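Carboxypeptidase 1 (Deinococcus radiodurans str. R1, PDB 5GIV) is an M32-family metallocarboxypeptidase that probably removes amino acids one at a time from peptide C-termini with broad specificity, using a single zinc ion per subunit. Local coordinates at residues A[185-190]-A[354-359]; A[215-220]-A[314-319]. All blocks are in the same frame, centred on the assembly; numbering follows the deposited sequence.

How the interactions relate
Interaction 1 (185-190 with 354-359) and interaction 2 (215-220 with 314-319) lie in the same largely helical M32 fold, their centres 28 Å apart and their nearest atoms about 15 Å apart. Both segments of interaction 2 fall between those of interaction 1, so it is nested inside the loop interaction 1 closes; helices 169-193 and 207-221 are consecutive. Interaction 1 is apolar and lies away from the zinc site. Interaction 2, combining a salt bridge, a hydroxyl-carboxylate bond and a CH-pi contact, is nearer to it: the side chain of Val-217 is about 11 Å from that of His-266, a zinc ligand, and both Val-217 and Ile-218 pack on helix 257-275, which carries His-266 and His-270.

Interaction 1 (A[185-190]-A[354-359]); sequences PLADAV and ELTYNL
Leu-355 reaches from the short segment leading into helix 357-372 onto the flank of helix 169-193, a buried apolar packing contact within the helical M32 fold. Its side chain meets three residues on that helix, Leu-186, Ala-187 and Val-190, spaced so that they share one face. The backbones come nearest at the small residue, where the CA atoms of Ala-187 and Leu-355 are 5.6 Å apart.

The apolar contacts are divided among the atoms of Leu-355. Its CB lies 3.9 Å from the CB of Ala-187. With CG anti to the carbonyl carbon (chi1 -67°), the isobutyl group extends past that methyl toward the helix and its two branches part: CD2 meets Leu-186 CD2 at 4.0 Å, while CD1 turns to Val-190. Both of these larger side chains cross Leu-355 at about a right angle. Tyr-497 of helix 487-501 and Val-343 also touch Leu-355 and Val-190, extending the apolar cluster.

The polar group nearby is turned to its own chain: Thr-356 OG1 hydrogen-bonds Asp-353, which also accepts a bond from Leu-355 N. That leaves the methyl of Thr-356 to face the helix, its CG2 3.9 Å from Ala-187 CB. The closest approach of the whole contact is methyl to methyl, 3.7 Å between Val-190 CG2 and Leu-355 CD1.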
ATOM      1  N   PRO A 185       6.468  34.447 -29.791  1.00 26.36           N
ATOM      2  CA  PRO A 185       6.419  35.913 -29.654  1.00 26.51           C
ATOM      3  C   PRO A 185       5.714  36.359 -28.388  1.00 26.44           C
ATOM      4  O   PRO A 185       6.148  37.318 -27.742  1.00 26.42           O
ATOM      5  CB  PRO A 185       5.673  36.359 -30.919  1.00 26.80           C
ATOM      6  CG  PRO A 185       5.749  35.163 -31.862  1.00 26.79           C
ATOM      7  CD  PRO A 185       5.778  33.964 -30.998  1.00 26.53           C
ATOM      8  N   LEU A 186       4.616  35.703 -28.019  1.00 19.50           N
ATOM      9  CA  LEU A 186       3.915  36.081 -26.798  1.00 19.44           C
ATOM     10  C   LEU A 186       4.790  35.838 -25.568  1.00 19.19           C
ATOM     11  O   LEU A 186       4.805  36.647 -24.634  1.00 19.13           O
ATOM     12  CB  LEU A 186       2.601  35.304 -26.692  1.00 19.47           C
ATOM     13  CG  LEU A 186       1.756  35.546 -25.439  1.00 19.41           C
ATOM     14  CD1 LEU A 186       1.357  37.012 -25.367  1.00 19.58           C
ATOM     15  CD2 LEU A 186       0.529  34.660 -25.432  1.00 19.43           C
ATOM     16  N   ALA A 187       5.534  34.728 -25.556  1.00 24.07           N
ATOM     17  CA  ALA A 187       6.426  34.459 -24.435  1.00 23.87           C
ATOM     18  C   ALA A 187       7.578  35.454 -24.411  1.00 23.85           C
ATOM     19  O   ALA A 187       7.939  35.976 -23.349  1.00 23.74           O
ATOM     20  CB  ALA A 187       6.948  33.020 -24.500  1.00 23.70           C
ATOM     21  N   ASP A 188       8.190  35.712 -25.571  1.00 27.11           N
ATOM     22  CA  ASP A 188       9.273  36.685 -25.617  1.00 27.09           C
ATOM     23  C   ASP A 188       8.793  38.047 -25.144  1.00 27.18           C
ATOM     24  O   ASP A 188       9.507  38.749 -24.419  1.00 27.07           O
ATOM     25  CB  ASP A 188       9.858  36.764 -27.027  1.00 27.22           C
ATOM     26  CG  ASP A 188      10.715  35.546 -27.381  1.00 27.10           C
ATOM     27  OD1 ASP A 188      11.052  34.745 -26.483  1.00 26.90           O
ATOM     28  OD2 ASP A 188      11.063  35.392 -28.566  1.00 27.21           O
ATOM     29  N   ALA A 189       7.578  38.440 -25.537  1.00 25.30           N
ATOM     30  CA  ALA A 189       7.057  39.726 -25.085  1.00 25.35           C
ATOM     31  C   ALA A 189       6.822  39.720 -23.585  1.00 25.17           C
ATOM     32  O   ALA A 189       7.113  40.712 -22.905  1.00 25.10           O
ATOM     33  CB  ALA A 189       5.763  40.078 -25.817  1.00 25.58           C
ATOM     34  N   VAL A 190       6.312  38.609 -23.047  1.00 21.53           N
ATOM     35  CA  VAL A 190       6.099  38.536 -21.605  1.00 21.38           C
ATOM     36  C   VAL A 190       7.432  38.599 -20.872  1.00 21.19           C
ATOM     37  O   VAL A 190       7.582  39.335 -19.890  1.00 21.09           O
ATOM     38  CB  VAL A 190       5.303  37.274 -21.233  1.00 21.35           C
ATOM     39  CG1 VAL A 190       5.313  37.085 -19.739  1.00 21.18           C
ATOM     40  CG2 VAL A 190       3.867  37.390 -21.729  1.00 21.54           C
ATOM     41  N   GLU A 354       3.141  28.345 -18.529  1.00 17.60           N
ATOM     42  CA  GLU A 354       2.107  28.102 -19.528  1.00 17.72           C
ATOM     43  C   GLU A 354       2.563  28.468 -20.934  1.00 17.81           C
ATOM     44  O   GLU A 354       2.050  27.914 -21.913  1.00 17.87           O
ATOM     45  CB  GLU A 354       0.852  28.902 -19.186  1.00 17.85           C
ATOM     46  CG  GLU A 354      -0.014  28.303 -18.097  1.00 17.80           C
ATOM     47  CD  GLU A 354      -1.346  29.020 -17.975  1.00 17.95           C
ATOM     48  OE1 GLU A 354      -1.339  30.216 -17.616  1.00 18.01           O
ATOM     49  OE2 GLU A 354      -2.390  28.386 -18.259  1.00 17.99           O
ATOM     50  N   LEU A 355       3.492  29.413 -21.063  1.00 17.96           N
ATOM     51  CA  LEU A 355       3.816  29.924 -22.386  1.00 18.08           C
ATOM     52  C   LEU A 355       4.971  29.187 -23.052  1.00 18.00           C
ATOM     53  O   LEU A 355       4.956  28.997 -24.272  1.00 18.08           O
ATOM     54  CB  LEU A 355       4.125  31.424 -22.313  1.00 18.18           C
ATOM     55  CG  LEU A 355       2.951  32.331 -21.946  1.00 18.34           C
ATOM     56  CD1 LEU A 355       3.342  33.780 -22.118  1.00 18.43           C
ATOM     57  CD2 LEU A 355       1.718  31.977 -22.786  1.00 18.47           C
ATOM     58  N   THR A 356       5.990  28.797 -22.294  1.00 18.94           N
ATOM     59  CA  THR A 356       7.159  28.146 -22.868  1.00 18.86           C
ATOM     60  C   THR A 356       7.108  26.626 -22.787  1.00 18.73           C
ATOM     61  O   THR A 356       7.970  25.965 -23.376  1.00 18.66           O
ATOM     62  CB  THR A 356       8.438  28.653 -22.187  1.00 18.76           C
ATOM     63  OG1 THR A 356       8.452  28.228 -20.819  1.00 18.62           O
ATOM     64  CG2 THR A 356       8.505  30.185 -22.248  1.00 18.88           C
ATOM     65  N   TYR A 357       6.103  26.053 -22.119  1.00 18.86           N
ATOM     66  CA  TYR A 357       6.095  24.613 -21.875  1.00 18.73           C
ATOM     67  C   TYR A 357       6.229  23.823 -23.170  1.00 18.75           C
ATOM     68  O   TYR A 357       7.031  22.886 -23.261  1.00 18.65           O
ATOM     69  CB  TYR A 357       4.818  24.198 -21.139  1.00 18.74           C
ATOM     70  CG  TYR A 357       4.780  22.707 -20.833  1.00 18.62           C
ATOM     71  CD1 TYR A 357       4.270  21.792 -21.753  1.00 18.63           C
ATOM     72  CD2 TYR A 357       5.285  22.217 -19.639  1.00 18.50           C
ATOM     73  CE1 TYR A 357       4.247  20.437 -21.473  1.00 18.52           C
ATOM     74  CE2 TYR A 357       5.268  20.863 -19.354  1.00 18.41           C
ATOM     75  CZ  TYR A 357       4.753  19.982 -20.273  1.00 18.42           C
ATOM     76  OH  TYR A 357       4.737  18.649 -19.972  1.00 18.33           O
ATOM     77  N   ASN A 358       5.442  24.176 -24.181  1.00 17.10           N
ATOM     78  CA  ASN A 358       5.378  23.340 -25.372  1.00 17.10           C
ATOM     79  C   ASN A 358       6.709  23.279 -26.108  1.00 17.09           C
ATOM     80  O   ASN A 358       6.977  22.293 -26.804  1.00 17.10           O
ATOM     81  CB  ASN A 358       4.258  23.845 -26.282  1.00 17.11           C
ATOM     82  CG  ASN A 358       2.903  23.785 -25.599  1.00 17.12           C
ATOM     83  OD1 ASN A 358       2.550  22.781 -24.992  1.00 17.14           O
ATOM     84  ND2 ASN A 358       2.149  24.866 -25.676  1.00 17.12           N
ATOM     85  N   LEU A 359       7.578  24.270 -25.917  1.00 23.73           N
ATOM     86  CA  LEU A 359       8.885  24.219 -26.556  1.00 23.71           C
ATOM     87  C   LEU A 359       9.711  23.033 -26.061  1.00 23.55           C
ATOM     88  O   LEU A 359      10.566  22.522 -26.795  1.00 23.51           O
ATOM     89  CB  LEU A 359       9.623  25.537 -26.315  1.00 23.75           C
ATOM     90  CG  LEU A 359       8.896  26.760 -26.872  1.00 23.95           C
ATOM     91  CD1 LEU A 359       9.519  28.037 -26.361  1.00 23.98           C
ATOM     92  CD2 LEU A 359       8.931  26.730 -28.394  1.00 24.08           C
TER

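Interaction 2 (A[215-220]-A[314-319]); sequences ERVIRD and AAYFGD
The ring of Tyr-316 receives Val-217 over one face and the carboxylate of Asp-220 at its edge. Val-217 CG2 sits 4.0 Å from the centroid of the Tyr-316 ring and close to its normal, a CH-pi contact displaced a little toward the rim. Asp-220 OD2 lies in the ring plane beside the hydroxyl, with carboxylate and ring only modestly turned from one another. The guanidinium of Arg-216 takes Asp-319 OD2 at its edge, in plane, whereas OD1 approaches obliquely; the two flat groups are 38° apart. The Arg-219 guanidinium has Arg-216 CA over one face and Asp-220 CG at its edge.

These pairs join helices 207-221 and 310-323, whose short segments run roughly antiparallel (148°) with axes 11.9 Å apart, so long side chains bridge the gap. Arg-216 and Asp-319 meet from opposite directions in an uneven two-bond salt bridge. Arg-216 NE donates to the syn side of Asp-319 OD2 at 2.7 Å, while the bond from Arg-216 NH2 to Asp-319 OD1 is badly bent and weak. A bend at chi3 (-65°) turns the arginine chain so that its NE edge faces the acid. A methionine at Arg-216 would probably leave the Asp-319 carboxylate without its cationic mate across the interface.

One turn further along helix 207-221, Asp-220 OD2 accepts a bond modelled as very short, 2.5 Å, from Tyr-316 OH. The other oxygen, OD1, forms a salt bridge with Arg-219 NH1, which approaches from above the carboxylate plane. Lys-450 touches both Asp-220 and Tyr-316, and Val-217 also touches Leu-265 of the zinc-binding helix 257-275.

Asp-319 is thus paired with an arginine across the interface, Asp-220 with its helix neighbour Arg-219, whose charge, perhaps with that of Lys-450, is likely to favour an ionised Asp-220 as acceptor for the buried tyrosine.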
ATOM      1  N   GLU A 215      -5.627  19.979  -0.035  1.00 27.46           N
ATOM      2  CA  GLU A 215      -6.718  19.014   0.045  1.00 27.39           C
ATOM      3  C   GLU A 215      -8.074  19.694   0.194  1.00 27.39           C
ATOM      4  O   GLU A 215      -9.094  19.138  -0.227  1.00 27.33           O
ATOM      5  CB  GLU A 215      -6.473  18.042   1.193  1.00 27.38           C
ATOM      6  CG  GLU A 215      -5.357  17.072   0.908  1.00 27.37           C
ATOM      7  CD  GLU A 215      -5.313  15.950   1.901  1.00 27.37           C
ATOM      8  OE1 GLU A 215      -4.612  14.952   1.624  1.00 27.33           O
ATOM      9  OE2 GLU A 215      -6.016  16.045   2.933  1.00 27.40           O
ATOM     10  N   ARG A 216      -8.113  20.886   0.783  1.00 21.81           N
ATOM     11  CA  ARG A 216      -9.368  21.624   0.821  1.00 21.83           C
ATOM     12  C   ARG A 216      -9.775  22.092  -0.574  1.00 21.84           C
ATOM     13  O   ARG A 216     -10.959  22.060  -0.925  1.00 21.81           O
ATOM     14  CB  ARG A 216      -9.251  22.806   1.780  1.00 21.93           C
ATOM     15  CG  ARG A 216      -9.030  22.400   3.238  1.00 21.93           C
ATOM     16  CD  ARG A 216      -9.275  23.568   4.182  1.00 22.01           C
ATOM     17  NE  ARG A 216      -8.312  24.653   4.012  1.00 22.08           N
ATOM     18  CZ  ARG A 216      -7.180  24.757   4.704  1.00 22.12           C
ATOM     19  NH1 ARG A 216      -6.862  23.834   5.601  1.00 22.12           N
ATOM     20  NH2 ARG A 216      -6.362  25.777   4.499  1.00 22.17           N
ATOM     21  N   VAL A 217      -8.807  22.508  -1.390  1.00 19.47           N
ATOM     22  CA  VAL A 217      -9.121  22.983  -2.734  1.00 19.50           C
ATOM     23  C   VAL A 217      -9.640  21.841  -3.603  1.00 19.40           C
ATOM     24  O   VAL A 217     -10.701  21.951  -4.222  1.00 19.38           O
ATOM     25  CB  VAL A 217      -7.895  23.665  -3.364  1.00 19.59           C
ATOM     26  CG1 VAL A 217      -8.168  23.984  -4.834  1.00 19.62           C
ATOM     27  CG2 VAL A 217      -7.525  24.930  -2.579  1.00 19.68           C
ATOM     28  N   ILE A 218      -8.907  20.728  -3.670  1.00 21.22           N
ATOM     29  CA  ILE A 218      -9.359  19.676  -4.573  1.00 21.12           C
ATOM     30  C   ILE A 218     -10.621  19.024  -4.035  1.00 21.06           C
ATOM     31  O   ILE A 218     -11.445  18.509  -4.802  1.00 21.00           O
ATOM     32  CB  ILE A 218      -8.253  18.634  -4.838  1.00 21.06           C
ATOM     33  CG1 ILE A 218      -7.987  17.797  -3.587  1.00 21.02           C
ATOM     34  CG2 ILE A 218      -7.000  19.311  -5.388  1.00 21.14           C
ATOM     35  CD1 ILE A 218      -6.951  16.715  -3.791  1.00 20.96           C
ATOM     36  N   ARG A 219     -10.799  19.027  -2.716  1.00 28.49           N
ATOM     37  CA  ARG A 219     -12.074  18.602  -2.159  1.00 28.43           C
ATOM     38  C   ARG A 219     -13.212  19.442  -2.729  1.00 28.46           C
ATOM     39  O   ARG A 219     -14.229  18.902  -3.172  1.00 28.40           O
ATOM     40  CB  ARG A 219     -12.030  18.688  -0.634  1.00 28.47           C
ATOM     41  CG  ARG A 219     -13.285  18.212   0.051  1.00 28.44           C
ATOM     42  CD  ARG A 219     -14.008  19.359   0.723  1.00 28.54           C
ATOM     43  NE  ARG A 219     -13.415  19.727   2.012  1.00 28.62           N
ATOM     44  CZ  ARG A 219     -12.957  20.939   2.302  1.00 28.72           C
ATOM     45  NH1 ARG A 219     -13.022  21.901   1.398  1.00 28.77           N
ATOM     46  NH2 ARG A 219     -12.450  21.191   3.499  1.00 28.76           N
ATOM     47  N   ASP A 220     -13.042  20.774  -2.752  1.00 20.34           N
ATOM     48  CA  ASP A 220     -14.047  21.638  -3.372  1.00 20.38           C
ATOM     49  C   ASP A 220     -14.148  21.379  -4.868  1.00 20.36           C
ATOM     50  O   ASP A 220     -15.230  21.492  -5.447  1.00 20.37           O
ATOM     51  CB  ASP A 220     -13.738  23.119  -3.135  1.00 20.53           C
ATOM     52  CG  ASP A 220     -13.758  23.506  -1.672  1.00 20.55           C
ATOM     53  OD1 ASP A 220     -14.234  22.705  -0.843  1.00 20.47           O
ATOM     54  OD2 ASP A 220     -13.334  24.645  -1.367  1.00 20.65           O
ATOM     55  N   ALA A 314      -9.549  34.917  -5.919  1.00 27.77           N
ATOM     56  CA  ALA A 314     -10.594  35.668  -5.228  1.00 27.82           C
ATOM     57  C   ALA A 314     -11.292  34.800  -4.193  1.00 27.76           C
ATOM     58  O   ALA A 314     -11.713  35.303  -3.145  1.00 27.74           O
ATOM     59  CB  ALA A 314     -11.607  36.228  -6.223  1.00 27.96           C
ATOM     60  N   ALA A 315     -11.392  33.495  -4.452  1.00 23.17           N
ATOM     61  CA  ALA A 315     -12.087  32.577  -3.560  1.00 23.04           C
ATOM     62  C   ALA A 315     -11.196  32.042  -2.445  1.00 22.98           C
ATOM     63  O   ALA A 315     -11.663  31.877  -1.312  1.00 22.92           O
ATOM     64  CB  ALA A 315     -12.648  31.398  -4.359  1.00 22.98           C
ATOM     65  N   TYR A 316      -9.906  31.816  -2.718  1.00 20.67           N
ATOM     66  CA  TYR A 316      -9.055  31.103  -1.778  1.00 20.57           C
ATOM     67  C   TYR A 316      -7.975  31.955  -1.130  1.00 20.53           C
ATOM     68  O   TYR A 316      -7.336  31.483  -0.187  1.00 20.47           O
ATOM     69  CB  TYR A 316      -8.398  29.887  -2.453  1.00 20.51           C
ATOM     70  CG  TYR A 316      -9.374  28.774  -2.690  1.00 20.45           C
ATOM     71  CD1 TYR A 316      -9.817  27.996  -1.631  1.00 20.37           C
ATOM     72  CD2 TYR A 316      -9.858  28.496  -3.960  1.00 20.45           C
ATOM     73  CE1 TYR A 316     -10.720  26.980  -1.826  1.00 20.29           C
ATOM     74  CE2 TYR A 316     -10.765  27.473  -4.167  1.00 20.37           C
ATOM     75  CZ  TYR A 316     -11.194  26.723  -3.096  1.00 20.28           C
ATOM     76  OH  TYR A 316     -12.100  25.703  -3.266  1.00 20.21           O
ATOM     77  N   PHE A 317      -7.765  33.193  -1.566  1.00 21.19           N
ATOM     78  CA  PHE A 317      -6.719  33.975  -0.925  1.00 21.12           C
ATOM     79  C   PHE A 317      -6.983  34.121   0.567  1.00 21.09           C
ATOM     80  O   PHE A 317      -6.039  34.116   1.369  1.00 21.00           O
ATOM     81  CB  PHE A 317      -6.585  35.349  -1.574  1.00 21.13           C
ATOM     82  CG  PHE A 317      -5.429  36.139  -1.052  1.00 21.03           C
ATOM     83  CD1 PHE A 317      -4.139  35.809  -1.417  1.00 20.97           C
ATOM     84  CD2 PHE A 317      -5.625  37.204  -0.190  1.00 21.00           C
ATOM     85  CE1 PHE A 317      -3.061  36.527  -0.950  1.00 20.88           C
ATOM     86  CE2 PHE A 317      -4.544  37.934   0.292  1.00 20.89           C
ATOM     87  CZ  PHE A 317      -3.258  37.589  -0.090  1.00 20.84           C
ATOM     88  N   GLY A 318      -8.258  34.224   0.958  1.00 19.84           N
ATOM     89  CA  GLY A 318      -8.582  34.327   2.370  1.00 19.81           C
ATOM     90  C   GLY A 318      -8.080  33.138   3.165  1.00 19.79           C
ATOM     91  O   GLY A 318      -7.374  33.299   4.163  1.00 19.74           O
ATOM     92  N   ASP A 319      -8.441  31.925   2.736  1.00 23.13           N
ATOM     93  CA  ASP A 319      -7.914  30.731   3.394  1.00 23.10           C
ATOM     94  C   ASP A 319      -6.394  30.691   3.301  1.00 23.06           C
ATOM     95  O   ASP A 319      -5.704  30.368   4.276  1.00 23.02           O
ATOM     96  CB  ASP A 319      -8.537  29.473   2.775  1.00 23.07           C
ATOM     97  CG  ASP A 319      -7.957  28.185   3.343  1.00 23.03           C
ATOM     98  OD1 ASP A 319      -7.190  28.246   4.315  1.00 23.04           O
ATOM     99  OD2 ASP A 319      -8.291  27.091   2.852  1.00 22.99           O
TER